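Long-range contacts in putative uncharacterized protein (PDB 3LNO), which is of unknown function but belongs to the DUF59 family and probably takes part in the assembly of iron-sulfur clusters: residues N11-N16 against K69-N74; D22-V27 against G56-G61; V30-V35 against E94-M99; N43-I48 against E77-E82; M50-I55 against V85-P90. All coordinates share one frame; numbering follows the deposited sequence.

Interaction 1: N11-N16 against K69-N74; sequences NKLYAN and KVLSTN
Asn16 and Leu71 mark the crossing of helices 3-16 and 60-74, whose segment axes come within 10.1 Å at 122°, nearer antiparallel than parallel. Leu71 places CG beside its backbone N and anti to the carbonyl carbon (chi1 -64°), which sends CD2 across to the first helix. There this methyl meets Leu13 O at 3.6 Å and Asn16 CB at 4.0 Å, and touches Leu13 CD2 only loosely. The two leucines lie on the inner side of the pair, where Leu13 packs on Ala46 and Leu71 on Ile48. Both helices thus cover one face of the three-stranded mixed sheet of this alpha-beta fold, 60-74 being the helix that connects its two parallel strands. Farther out the contact turns polar. Asn16 OD1 sits 3.5 Å from Asn74 CB, with the two amide planes 62° apart, and Val70 CG1 touches Asn16 O. No direct hydrogen bond crosses between the segments. Instead, one water donates to Asn16 O and to Asn16 OD1, and accepts from Asn74 ND2 at 2.6 Å. The amide of Asn16 is fixed in rotation from its other end: ND2 gives an almost straight bond to Lys12 O, 2.9 Å long. That donor arrives above the carbonyl plane, on the face away from Asn16 N, so the turn's carbonyl is held from both faces.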
# COMPACT_ATOMS: atom_id res chain seq x y z
N ASN A 11 -11.61 0.85 1.33
CA ASN A 11 -11.24 2.20 1.00
C ASN A 11 -10.53 2.83 2.21
O ASN A 11 -9.52 3.52 2.08
CB ASN A 11 -12.50 2.99 0.61
CG ASN A 11 -12.18 4.38 0.18
OD1 ASN A 11 -11.42 4.59 -0.76
ND2 ASN A 11 -12.73 5.36 0.89
N LYS A 12 -11.08 2.60 3.39
CA LYS A 12 -10.46 3.12 4.61
C LYS A 12 -9.05 2.56 4.79
O LYS A 12 -8.10 3.28 5.09
CB LYS A 12 -11.32 2.76 5.82
CG LYS A 12 -10.72 3.22 7.15
CD LYS A 12 -11.59 2.77 8.31
CE LYS A 12 -11.36 3.64 9.54
NZ LYS A 12 -12.14 3.15 10.73
N LEU A 13 -8.88 1.26 4.57
CA LEU A 13 -7.56 0.67 4.68
C LEU A 13 -6.60 1.31 3.69
O LEU A 13 -5.44 1.58 4.02
CB LEU A 13 -7.60 -0.85 4.46
CG LEU A 13 -8.29 -1.73 5.50
CD1 LEU A 13 -8.33 -3.17 5.00
CD2 LEU A 13 -7.56 -1.68 6.81
N TYR A 14 -7.06 1.53 2.46
CA TYR A 14 -6.17 2.04 1.42
C TYR A 14 -5.70 3.46 1.76
O TYR A 14 -4.53 3.79 1.60
CB TYR A 14 -6.88 2.01 0.06
CG TYR A 14 -6.08 2.48 -1.14
CD1 TYR A 14 -5.32 1.59 -1.88
CD2 TYR A 14 -6.12 3.82 -1.54
CE1 TYR A 14 -4.61 2.00 -2.98
CE2 TYR A 14 -5.38 4.25 -2.64
CZ TYR A 14 -4.65 3.34 -3.36
OH TYR A 14 -3.95 3.76 -4.46
N ALA A 15 -6.62 4.28 2.26
CA ALA A 15 -6.29 5.66 2.63
C ALA A 15 -5.24 5.68 3.74
O ALA A 15 -4.36 6.53 3.78
CB ALA A 15 -7.59 6.46 3.09
N ASN A 16 -5.33 4.73 4.66
CA ASN A 16 -4.36 4.72 5.75
C ASN A 16 -2.95 4.31 5.31
O ASN A 16 -1.97 4.59 6.00
CB ASN A 16 -4.86 3.86 6.91
CG ASN A 16 -5.79 4.63 7.81
OD1 ASN A 16 -5.34 5.28 8.77
ND2 ASN A 16 -7.09 4.60 7.51
N LYS A 69 2.15 -2.61 10.87
CA LYS A 69 2.09 -1.69 11.99
C LYS A 69 1.09 -0.57 11.73
O LYS A 69 0.26 -0.22 12.60
CB LYS A 69 3.47 -1.09 12.25
CG LYS A 69 3.48 -0.08 13.39
CD LYS A 69 4.90 0.16 13.95
CE LYS A 69 5.74 1.06 13.05
NZ LYS A 69 7.03 1.48 13.71
N VAL A 70 1.14 0.02 10.54
CA VAL A 70 0.30 1.19 10.30
C VAL A 70 -1.17 0.77 10.35
O VAL A 70 -1.99 1.40 11.02
CB VAL A 70 0.64 1.89 8.97
CG1 VAL A 70 -0.59 2.68 8.44
CG2 VAL A 70 1.85 2.81 9.16
N LEU A 71 -1.51 -0.31 9.66
CA LEU A 71 -2.91 -0.69 9.61
C LEU A 71 -3.41 -1.17 10.97
O LEU A 71 -4.50 -0.78 11.40
CB LEU A 71 -3.17 -1.72 8.51
CG LEU A 71 -2.89 -1.23 7.09
CD1 LEU A 71 -3.24 -2.32 6.10
CD2 LEU A 71 -3.71 0.06 6.78
N SER A 72 -2.61 -1.98 11.68
CA SER A 72 -3.08 -2.50 12.96
C SER A 72 -3.23 -1.37 13.97
O SER A 72 -4.13 -1.36 14.80
CB SER A 72 -2.14 -3.59 13.51
OG SER A 72 -0.83 -3.07 13.73
N THR A 73 -2.33 -0.40 13.88
CA THR A 73 -2.39 0.74 14.79
C THR A 73 -3.49 1.73 14.41
O THR A 73 -4.26 2.17 15.26
CB THR A 73 -1.06 1.47 14.81
OG1 THR A 73 -0.03 0.53 15.16
CG2 THR A 73 -1.10 2.61 15.81
N ASN A 74 -3.57 2.09 13.14
CA ASN A 74 -4.46 3.17 12.72
C ASN A 74 -5.87 2.71 12.40
O ASN A 74 -6.82 3.49 12.48
CB ASN A 74 -3.81 3.99 11.59
CG ASN A 74 -2.56 4.73 12.06
OD1 ASN A 74 -2.22 4.68 13.24
ND2 ASN A 74 -1.87 5.43 11.16
O HOH W 1 -2.57 5.51 8.62

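Interaction 2: D22-V27 against G56-G61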
# COMPACT_ATOMS: atom_id res chain seq x y z
N ASP A 22 7.94 4.96 1.23
CA ASP A 22 9.14 4.33 0.67
C ASP A 22 10.36 5.19 1.02
O ASP A 22 10.51 6.28 0.49
CB ASP A 22 9.04 4.16 -0.85
CG ASP A 22 10.30 3.51 -1.46
OD1 ASP A 22 10.28 3.13 -2.65
OD2 ASP A 22 11.32 3.36 -0.75
N PRO A 23 11.24 4.70 1.92
CA PRO A 23 12.30 5.56 2.44
C PRO A 23 13.24 6.12 1.35
O PRO A 23 13.68 7.26 1.44
CB PRO A 23 13.07 4.64 3.39
CG PRO A 23 12.12 3.54 3.73
CD PRO A 23 11.28 3.34 2.50
N GLU A 24 13.52 5.32 0.33
CA GLU A 24 14.41 5.77 -0.73
C GLU A 24 13.82 6.93 -1.56
O GLU A 24 14.56 7.77 -2.06
CB GLU A 24 14.77 4.60 -1.64
CG GLU A 24 15.47 3.46 -0.89
CD GLU A 24 15.24 2.10 -1.54
OE1 GLU A 24 14.05 1.76 -1.80
OE2 GLU A 24 16.23 1.37 -1.77
N LEU A 25 12.50 6.99 -1.70
CA LEU A 25 11.93 8.07 -2.49
C LEU A 25 11.27 9.17 -1.68
O LEU A 25 10.95 10.22 -2.23
CB LEU A 25 10.93 7.53 -3.50
CG LEU A 25 11.59 6.83 -4.67
CD1 LEU A 25 10.53 6.13 -5.51
CD2 LEU A 25 12.41 7.85 -5.49
N GLY A 26 11.04 8.93 -0.40
CA GLY A 26 10.34 9.91 0.42
C GLY A 26 8.90 10.14 -0.00
O GLY A 26 8.35 11.21 0.23
N VAL A 27 8.27 9.12 -0.60
CA VAL A 27 6.89 9.22 -1.08
C VAL A 27 6.14 8.00 -0.58
O VAL A 27 6.72 6.92 -0.49
CB VAL A 27 6.85 9.33 -2.64
CG1 VAL A 27 5.44 9.14 -3.19
CG2 VAL A 27 7.38 10.69 -3.06
N GLY A 56 15.18 -5.68 -6.90
CA GLY A 56 16.32 -5.49 -6.03
C GLY A 56 15.97 -4.84 -4.70
O GLY A 56 16.58 -5.16 -3.67
N CYS A 57 14.98 -3.95 -4.74
CA CYS A 57 14.62 -3.06 -3.62
C CYS A 57 14.88 -3.61 -2.22
O CYS A 57 14.24 -4.56 -1.79
CB CYS A 57 13.17 -2.61 -3.72
SG CYS A 57 12.74 -1.40 -2.46
N PRO A 58 15.80 -2.97 -1.50
CA PRO A 58 16.30 -3.43 -0.20
C PRO A 58 15.33 -3.13 0.94
O PRO A 58 15.39 -3.80 1.98
CB PRO A 58 17.59 -2.63 -0.01
CG PRO A 58 17.82 -1.91 -1.34
CD PRO A 58 16.49 -1.75 -1.95
N MSE A 59 14.46 -2.14 0.76
CA MSE A 59 13.53 -1.73 1.81
C MSE A 59 12.27 -2.60 1.88
O MSE A 59 11.35 -2.32 2.65
CB MSE A 59 13.16 -0.25 1.64
CG MSE A 59 14.32 0.72 1.88
SE MSE A 59 15.11 0.56 3.67
CE MSE A 59 16.64 1.78 3.48
N ALA A 60 12.22 -3.65 1.08
CA ALA A 60 10.99 -4.44 0.98
C ALA A 60 10.54 -4.98 2.33
O ALA A 60 9.35 -4.97 2.65
CB ALA A 60 11.16 -5.57 -0.02
N GLY A 61 11.48 -5.46 3.13
CA GLY A 61 11.14 -6.02 4.43
C GLY A 61 10.58 -4.96 5.35
O GLY A 61 9.59 -5.18 6.02
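Glu24 reaches from the loop between strands 21-22 and 27-28 to the turn ahead of helix 60-74, and its carboxylate is the centre of the contact. Glu24 OE1 lies 3.5 Å from Cys57 SG, and Glu24 OE2 comes to 3.1 Å from Pro58 CD. The selenomethionine Met59 crosses the base of this group, its CG 3.8 Å from Glu24 CD, and the same CG meets the ring of Pro23 at CG, 4.0 Å away. These are the nearest approaches of Met59; its bend at chi2 (-59°) takes SE away from the Glu24 carboxylate but keeps it beside the Pro23 ring. Glu24 itself is extended beyond CG, which carries its charged end over to Cys57 and Pro58.

Each side is shaped by its own backbone. Asp22 OD2 accepts from Glu24 N, an Asx turn with a 3.1 Å bond that meets the carboxylate from above its plane; Gly26 N donates to Asp22 O at 2.8 Å, and Asp22 N bonds Val27 O at the neck of the loop. On the other segment, a type I turn runs from Cys57 to Ala60 and leaves Met59 at the N-cap position of the helix. Behind it, Cys57 and Ala60 pack on Met52, while Leu25 and Asp22 rest on Leu32. No direct hydrogen bond joins the two segments. The carboxylate instead faces a sulfur and a proline CD, a carbon made slightly positive by the adjoining ring nitrogen, so the attraction is probably weak and electrostatic, added to apolar touching at the protein surface.

Interaction 3: V30-V35 against E94-M99; sequences VNLGLV and ERMSRM
Asn31 and Ser97 face each other where two helix ends meet: helix 29-32 finishes in a Schellman motif at Gly33, and Ser97 takes the N-cap position of helix 98-106. Ser97 N gives a nearly straight 2.9 Å hydrogen bond to Asn31 O, lying in the carbonyl plane. The Ser97 hydroxyl stands between the backbone N and the carbonyl carbon (chi1 68°). From there OG caps Ala100 N, on its own helix, and makes a weak bond to Asn31 O. Next to this pair, Leu32 (the residue after Asn31) and the selenomethionine Met96 (the residue before Ser97) run alongside and point the same way, with Leu32 CD2 4.0 Å from Met96 SE. Closer still is the stem of Met96, whose CG touches Leu32 O at 3.5 Å; that carbonyl is also bonded by Trp91 NE1. The backbones are near enough for CA-H...O contacts, from Met96 CA to Asn31 O and from Gly33 CA to Arg95 O. Arg95 is extended from CG to NE; its CB and CD pass near Gly33 O, and its guanidinium leads away from segment 30-35. A water at the edge of that group, in its plane, accepts from Arg95 NH1 at 3.3 Å and donates to Gly33 O at 2.7 Å.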
# COMPACT_ATOMS: atom_id res chain seq x y z
N VAL A 30 1.07 4.50 -1.62
CA VAL A 30 -0.14 4.79 -2.36
C VAL A 30 0.17 5.75 -3.52
O VAL A 30 -0.07 5.43 -4.70
CB VAL A 30 -1.24 5.35 -1.41
CG1 VAL A 30 -2.36 6.03 -2.19
CG2 VAL A 30 -1.81 4.22 -0.58
N ASN A 31 0.75 6.91 -3.20
CA ASN A 31 1.11 7.87 -4.25
C ASN A 31 2.16 7.33 -5.23
O ASN A 31 2.17 7.72 -6.39
CB ASN A 31 1.48 9.24 -3.67
CG ASN A 31 0.26 10.04 -3.23
OD1 ASN A 31 -0.03 10.12 -2.04
ND2 ASN A 31 -0.48 10.61 -4.20
N LEU A 32 2.99 6.39 -4.79
CA LEU A 32 3.91 5.77 -5.73
C LEU A 32 3.24 4.84 -6.74
O LEU A 32 3.82 4.54 -7.77
CB LEU A 32 5.01 5.00 -5.02
CG LEU A 32 6.20 5.83 -4.56
CD1 LEU A 32 7.22 4.91 -3.89
CD2 LEU A 32 6.84 6.59 -5.72
N GLY A 33 2.04 4.37 -6.44
CA GLY A 33 1.39 3.39 -7.29
C GLY A 33 1.82 1.96 -6.97
O GLY A 33 1.67 1.07 -7.82
N LEU A 34 2.38 1.73 -5.78
CA LEU A 34 2.83 0.38 -5.43
C LEU A 34 1.73 -0.55 -4.97
O LEU A 34 1.92 -1.77 -5.01
CB LEU A 34 3.91 0.38 -4.34
CG LEU A 34 5.20 1.13 -4.67
CD1 LEU A 34 6.12 1.04 -3.49
CD2 LEU A 34 5.85 0.52 -5.93
N VAL A 35 0.60 0.00 -4.52
CA VAL A 35 -0.49 -0.81 -4.01
C VAL A 35 -1.48 -1.18 -5.12
O VAL A 35 -2.18 -0.30 -5.67
CB VAL A 35 -1.23 -0.12 -2.85
CG1 VAL A 35 -2.21 -1.09 -2.22
CG2 VAL A 35 -0.25 0.38 -1.79
N GLU A 94 5.12 5.47 -14.47
CA GLU A 94 3.83 5.86 -15.05
C GLU A 94 2.69 5.64 -14.08
O GLU A 94 1.67 6.32 -14.18
CB GLU A 94 3.54 5.13 -16.36
CG GLU A 94 4.23 5.71 -17.59
CD GLU A 94 3.77 5.03 -18.91
OE1 GLU A 94 3.71 3.78 -18.97
OE2 GLU A 94 3.47 5.76 -19.89
N ARG A 95 2.89 4.74 -13.12
CA ARG A 95 1.89 4.42 -12.09
C ARG A 95 1.81 5.45 -10.94
O ARG A 95 0.92 5.42 -10.09
CB ARG A 95 2.17 3.04 -11.49
CG ARG A 95 1.89 1.92 -12.45
CD ARG A 95 2.11 0.57 -11.78
NE ARG A 95 1.90 -0.49 -12.74
CZ ARG A 95 0.73 -1.07 -12.97
NH1 ARG A 95 -0.35 -0.70 -12.28
NH2 ARG A 95 0.64 -2.02 -13.88
N MSE A 96 2.74 6.38 -10.91
CA MSE A 96 2.70 7.39 -9.85
C MSE A 96 1.49 8.34 -9.96
O MSE A 96 1.05 8.65 -11.07
CB MSE A 96 3.99 8.17 -9.92
CG MSE A 96 5.13 7.27 -9.50
SE MSE A 96 6.79 8.26 -9.32
CE MSE A 96 6.58 9.76 -10.51
N SER A 97 0.98 8.82 -8.83
CA SER A 97 -0.09 9.83 -8.86
C SER A 97 0.36 11.19 -9.43
O SER A 97 1.56 11.44 -9.55
CB SER A 97 -0.62 10.07 -7.43
OG SER A 97 0.38 10.71 -6.63
N ARG A 98 -0.60 12.08 -9.70
CA ARG A 98 -0.30 13.44 -10.15
C ARG A 98 0.65 14.13 -9.17
O ARG A 98 1.63 14.73 -9.57
CB ARG A 98 -1.62 14.23 -10.32
CG ARG A 98 -1.51 15.79 -10.58
CD ARG A 98 -2.89 16.45 -10.51
NE ARG A 98 -3.54 16.20 -9.21
CZ ARG A 98 -3.39 16.98 -8.13
NH1 ARG A 98 -3.98 16.65 -7.00
NH2 ARG A 98 -2.63 18.09 -8.18
N MSE A 99 0.38 14.03 -7.87
CA MSE A 99 1.25 14.71 -6.88
C MSE A 99 2.66 14.11 -6.81
O MSE A 99 3.64 14.84 -6.61
CB MSE A 99 0.61 14.78 -5.48
CG MSE A 99 -0.48 15.86 -5.37
SE MSE A 99 0.23 17.65 -5.79
CE MSE A 99 1.66 17.69 -4.42
O HOH W 2 -0.38 1.09 -9.53

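Interaction 4: N43-I48 against E77-E82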
# COMPACT_ATOMS: atom_id res chain seq x y z
N ASN A 43 -15.16 -10.64 7.83
CA ASN A 43 -14.60 -10.56 9.18
C ASN A 43 -13.44 -9.56 9.33
O ASN A 43 -12.66 -9.64 10.28
CB ASN A 43 -14.15 -11.95 9.65
CG ASN A 43 -15.33 -12.90 9.80
OD1 ASN A 43 -16.29 -12.60 10.50
ND2 ASN A 43 -15.26 -14.04 9.12
N ASN A 44 -13.30 -8.66 8.36
CA ASN A 44 -12.28 -7.60 8.42
C ASN A 44 -10.85 -8.12 8.33
O ASN A 44 -9.89 -7.44 8.71
CB ASN A 44 -12.46 -6.72 9.67
CG ASN A 44 -13.54 -5.65 9.48
OD1 ASN A 44 -14.28 -5.67 8.51
ND2 ASN A 44 -13.61 -4.71 10.41
N ASN A 45 -10.70 -9.33 7.82
CA ASN A 45 -9.41 -9.86 7.43
C ASN A 45 -9.03 -9.26 6.10
O ASN A 45 -9.80 -9.35 5.13
CB ASN A 45 -9.52 -11.37 7.28
CG ASN A 45 -9.83 -12.04 8.59
OD1 ASN A 45 -9.23 -11.72 9.63
ND2 ASN A 45 -10.73 -13.01 8.55
N ALA A 46 -7.84 -8.69 6.03
CA ALA A 46 -7.42 -7.89 4.89
C ALA A 46 -6.22 -8.51 4.16
O ALA A 46 -5.30 -9.06 4.79
CB ALA A 46 -7.09 -6.47 5.35
N VAL A 47 -6.27 -8.43 2.83
CA VAL A 47 -5.17 -8.85 1.96
C VAL A 47 -4.73 -7.63 1.12
O VAL A 47 -5.50 -7.10 0.32
CB VAL A 47 -5.57 -9.96 0.99
CG1 VAL A 47 -4.35 -10.35 0.12
CG2 VAL A 47 -6.14 -11.24 1.74
N ILE A 48 -3.51 -7.17 1.36
CA ILE A 48 -2.93 -6.07 0.59
C ILE A 48 -1.95 -6.67 -0.43
O ILE A 48 -0.99 -7.31 -0.05
CB ILE A 48 -2.15 -5.09 1.51
CG1 ILE A 48 -3.12 -4.36 2.45
CG2 ILE A 48 -1.43 -4.02 0.68
CD1 ILE A 48 -3.36 -5.06 3.66
N GLU A 77 -9.83 -1.96 14.00
CA GLU A 77 -10.86 -2.95 13.72
C GLU A 77 -10.47 -3.95 12.61
O GLU A 77 -11.22 -4.88 12.32
CB GLU A 77 -12.23 -2.29 13.42
CG GLU A 77 -12.37 -1.59 12.04
CD GLU A 77 -11.81 -0.17 12.03
OE1 GLU A 77 -10.86 0.11 12.80
OE2 GLU A 77 -12.31 0.66 11.23
N VAL A 78 -9.30 -3.75 12.00
CA VAL A 78 -8.83 -4.76 11.04
C VAL A 78 -8.44 -6.04 11.82
O VAL A 78 -7.94 -5.95 12.94
CB VAL A 78 -7.63 -4.27 10.18
CG1 VAL A 78 -6.35 -4.20 10.99
CG2 VAL A 78 -7.41 -5.19 9.00
N ASN A 79 -8.67 -7.21 11.24
CA ASN A 79 -8.21 -8.45 11.86
C ASN A 79 -6.96 -8.97 11.21
O ASN A 79 -5.88 -8.42 11.45
CB ASN A 79 -9.32 -9.47 12.00
CG ASN A 79 -10.31 -9.05 13.07
OD1 ASN A 79 -9.90 -8.58 14.14
ND2 ASN A 79 -11.60 -9.11 12.76
N GLU A 80 -7.06 -9.98 10.36
CA GLU A 80 -5.84 -10.42 9.71
C GLU A 80 -5.30 -9.39 8.74
O GLU A 80 -6.04 -8.71 8.02
CB GLU A 80 -6.06 -11.73 8.97
CG GLU A 80 -4.76 -12.45 8.63
CD GLU A 80 -5.03 -13.72 7.83
OE1 GLU A 80 -6.23 -14.04 7.66
OE2 GLU A 80 -4.07 -14.38 7.38
N ILE A 81 -3.98 -9.25 8.74
CA ILE A 81 -3.35 -8.47 7.69
C ILE A 81 -2.34 -9.29 6.93
O ILE A 81 -1.28 -9.62 7.47
CB ILE A 81 -2.61 -7.27 8.24
CG1 ILE A 81 -3.52 -6.45 9.14
CG2 ILE A 81 -2.07 -6.46 7.05
CD1 ILE A 81 -2.83 -5.43 9.95
N GLU A 82 -2.64 -9.59 5.68
CA GLU A 82 -1.70 -10.28 4.82
C GLU A 82 -1.15 -9.31 3.78
O GLU A 82 -1.92 -8.58 3.14
CB GLU A 82 -2.43 -11.38 4.07
CG GLU A 82 -2.60 -12.64 4.80
CD GLU A 82 -3.01 -13.77 3.87
OE1 GLU A 82 -4.23 -14.03 3.78
OE2 GLU A 82 -2.11 -14.36 3.22
O HOH W 3 -6.13 -11.84 5.46
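Ala46 and Glu80 are joined by a short backbone bond, Ala46 N to Glu80 O at 2.7 Å, the first rung between strands 46-50 and 81-85. These are the two parallel strands of a beta-alpha-beta unit, connected through helix 60-74. The ladder continues with Glu82 N to Ala46 O and Ile48 N to Glu82 O (2.8 Å), so Ala46 is paired with Ile81 and Val47 with Glu82.

Ahead of the strands three asparagines take over. Asn79 grips the turn at two points: its backbone N bonds Asn44 O, and its ND2 reaches Asn43 O at 2.7 Å, with the acceptor close to the amide plane. In return, Asn44 ND2 donates to Glu77 O at 3.1 Å, coming from above the carbonyl plane. Asn45 stands in for a backbone carbonyl. With CG beside its own N (chi1 -65°), it offers OD1 to Glu80 N along a lone pair in the carbonyl plane, 2.9 Å away; the two side chains stand with amide and carboxylate 77° apart.

Packing divides by face. On the helix-covered face Ala46 CB touches Val78 CG2, and Ile48 lies alongside Ile81, CD1 to CG2 at 3.9 Å; Phe9 of helix 3-16 packs on Val78, and Leu71 of helix 60-74 on Ile81. Glu77 CG leans on the amide of Asn44, but its carboxylate is salt-bridged to Lys12. The other face carries Val47 beside Glu82, where a water donates to Ala46 O at 3.0 Å and more weakly to Glu82 OE1.

Interaction 5: M50-I55 against V85-P90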
# COMPACT_ATOMS: atom_id res chain seq x y z
N MSE A 50 0.79 -5.80 -3.26
CA MSE A 50 1.60 -4.67 -3.68
C MSE A 50 2.87 -5.16 -4.35
O MSE A 50 3.19 -6.36 -4.34
CB MSE A 50 1.93 -3.80 -2.47
CG MSE A 50 2.86 -4.48 -1.47
SE MSE A 50 3.16 -3.29 0.08
CE MSE A 50 4.02 -1.75 -0.80
N THR A 51 3.58 -4.22 -4.96
CA THR A 51 4.89 -4.53 -5.53
C THR A 51 5.93 -3.56 -4.96
O THR A 51 5.61 -2.79 -4.06
CB THR A 51 4.86 -4.49 -7.05
OG1 THR A 51 6.06 -5.07 -7.55
CG2 THR A 51 4.74 -3.04 -7.55
N MSE A 52 7.18 -3.63 -5.42
CA MSE A 52 8.21 -2.67 -5.01
C MSE A 52 8.69 -1.93 -6.25
O MSE A 52 8.32 -2.30 -7.37
CB MSE A 52 9.38 -3.39 -4.38
CG MSE A 52 8.98 -4.20 -3.15
SE MSE A 52 8.64 -2.96 -1.70
CE MSE A 52 7.18 -3.98 -0.87
N THR A 53 9.51 -0.91 -6.07
CA THR A 53 10.00 -0.18 -7.25
C THR A 53 10.91 -1.02 -8.15
O THR A 53 11.04 -0.73 -9.34
CB THR A 53 10.69 1.13 -6.87
OG1 THR A 53 11.76 0.86 -5.96
CG2 THR A 53 9.70 2.05 -6.21
N SER A 54 11.53 -2.05 -7.59
CA SER A 54 12.48 -2.92 -8.31
C SER A 54 12.61 -4.22 -7.53
O SER A 54 12.54 -4.22 -6.30
CB SER A 54 13.87 -2.27 -8.39
OG SER A 54 14.38 -1.99 -7.09
N ILE A 55 12.82 -5.33 -8.25
CA ILE A 55 13.05 -6.61 -7.59
C ILE A 55 14.18 -6.49 -6.57
O ILE A 55 14.14 -7.11 -5.51
CB ILE A 55 13.40 -7.72 -8.59
CG1 ILE A 55 12.23 -7.96 -9.54
CG2 ILE A 55 13.70 -9.02 -7.85
CD1 ILE A 55 11.32 -9.07 -9.08
N VAL A 85 3.46 -9.59 -1.79
CA VAL A 85 4.30 -8.80 -2.67
C VAL A 85 4.42 -9.51 -4.04
O VAL A 85 4.88 -10.65 -4.12
CB VAL A 85 5.66 -8.64 -2.05
CG1 VAL A 85 6.60 -7.94 -2.99
CG2 VAL A 85 5.54 -7.88 -0.70
N VAL A 86 3.98 -8.85 -5.11
CA VAL A 86 4.00 -9.50 -6.42
C VAL A 86 4.89 -8.70 -7.36
O VAL A 86 5.32 -7.61 -7.02
CB VAL A 86 2.57 -9.70 -7.00
CG1 VAL A 86 1.73 -10.54 -6.04
CG2 VAL A 86 1.89 -8.37 -7.28
N TRP A 87 5.19 -9.28 -8.51
CA TRP A 87 6.11 -8.67 -9.46
C TRP A 87 5.44 -8.54 -10.83
O TRP A 87 6.07 -8.11 -11.81
CB TRP A 87 7.39 -9.51 -9.53
CG TRP A 87 8.00 -9.61 -8.17
CD1 TRP A 87 8.04 -10.71 -7.37
CD2 TRP A 87 8.58 -8.53 -7.43
NE1 TRP A 87 8.63 -10.38 -6.17
CE2 TRP A 87 8.98 -9.05 -6.18
CE3 TRP A 87 8.82 -7.17 -7.69
CZ2 TRP A 87 9.58 -8.27 -5.20
CZ3 TRP A 87 9.42 -6.40 -6.72
CH2 TRP A 87 9.79 -6.95 -5.49
N ASN A 88 4.16 -8.89 -10.88
CA ASN A 88 3.42 -8.84 -12.13
C ASN A 88 2.04 -8.26 -11.94
O ASN A 88 1.30 -8.73 -11.08
CB ASN A 88 3.26 -10.25 -12.68
CG ASN A 88 4.12 -10.50 -13.87
OD1 ASN A 88 3.91 -9.90 -14.93
ND2 ASN A 88 5.10 -11.38 -13.72
N PRO A 89 1.69 -7.23 -12.72
CA PRO A 89 2.53 -6.52 -13.69
C PRO A 89 3.63 -5.70 -13.00
O PRO A 89 3.54 -5.36 -11.82
CB PRO A 89 1.52 -5.56 -14.36
CG PRO A 89 0.61 -5.23 -13.20
CD PRO A 89 0.37 -6.58 -12.58
N PRO A 90 4.68 -5.37 -13.74
CA PRO A 90 5.83 -4.75 -13.09
C PRO A 90 5.54 -3.28 -12.82
O PRO A 90 4.91 -2.63 -13.62
CB PRO A 90 6.93 -4.86 -14.15
CG PRO A 90 6.30 -5.52 -15.36
CD PRO A 90 4.83 -5.44 -15.20
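Ile55 and Trp87 make the tightest part of this contact: the CD1 methyl of Ile55 sits over one face of the indole, a CH-pi contact 3.6 Å from the centroid of the five-membered ring. The 3.2 Å between Ile55 CD1 and Trp87 CD2 is unusually short and possibly strained. The chi2 of Ile55, -94°, is off a staggered value, which also suggests some strain. The opposite face is touched toward its rim by Val85 CG1, so the ring lies between two aliphatic groups. Obliquely to it come Met52 CG, 3.7 Å from Trp87 CH2, and Thr51 OG1.

Close by, the parallel pairing of strands 46-50 and 81-85 ends. Val86 N bonds Met50 O at 2.7 Å, the last backbone rung. Thr51 then replaces the next one with its side chain: OG1, anti to the backbone N (chi1 -168°), donates to Val86 O at 2.7 Å. Beneath, the selenomethionines Met50 and Met52 pack only loosely on Val85, with Met52 CE 4.2 Å from Val85 CG2, and both also lie on Ile63 of helix 60-74.

Met50, Thr51 and Met52 are buried, whereas the Ile55-Trp87 stack lies near the surface. Asn88, Pro89 and Pro90 are exposed, the chain turning through a cis peptide before Pro89, whose carbonyl bonds Tyr36 OH. Where the strands part, therefore, a hydroxyl and an indole take over from backbone bonding.

Interactions 1, 4 and 5 are partly buried. Interactions 1 and 4 lie on the same side of the chain's centre: helices 3-16 and 60-74 lie on the sheet whose parallel strands interaction 4 joins, and the two contacts touch directly. Interaction 5 follows the same strand pair to its other end, about 21 Å away between centres, where bonding thins out. Interactions 2 and 3 are surface contacts, tied together through Leu32; interaction 3 also meets interaction 5 through a probable hydrogen bond between Leu34 O and Thr51 N. Interaction 4 is rich in direct hydrogen bonds and interaction 3 has a backbone bond; interaction 1 bridges its polar groups by water, and interaction 2 has no hydrogen bond across.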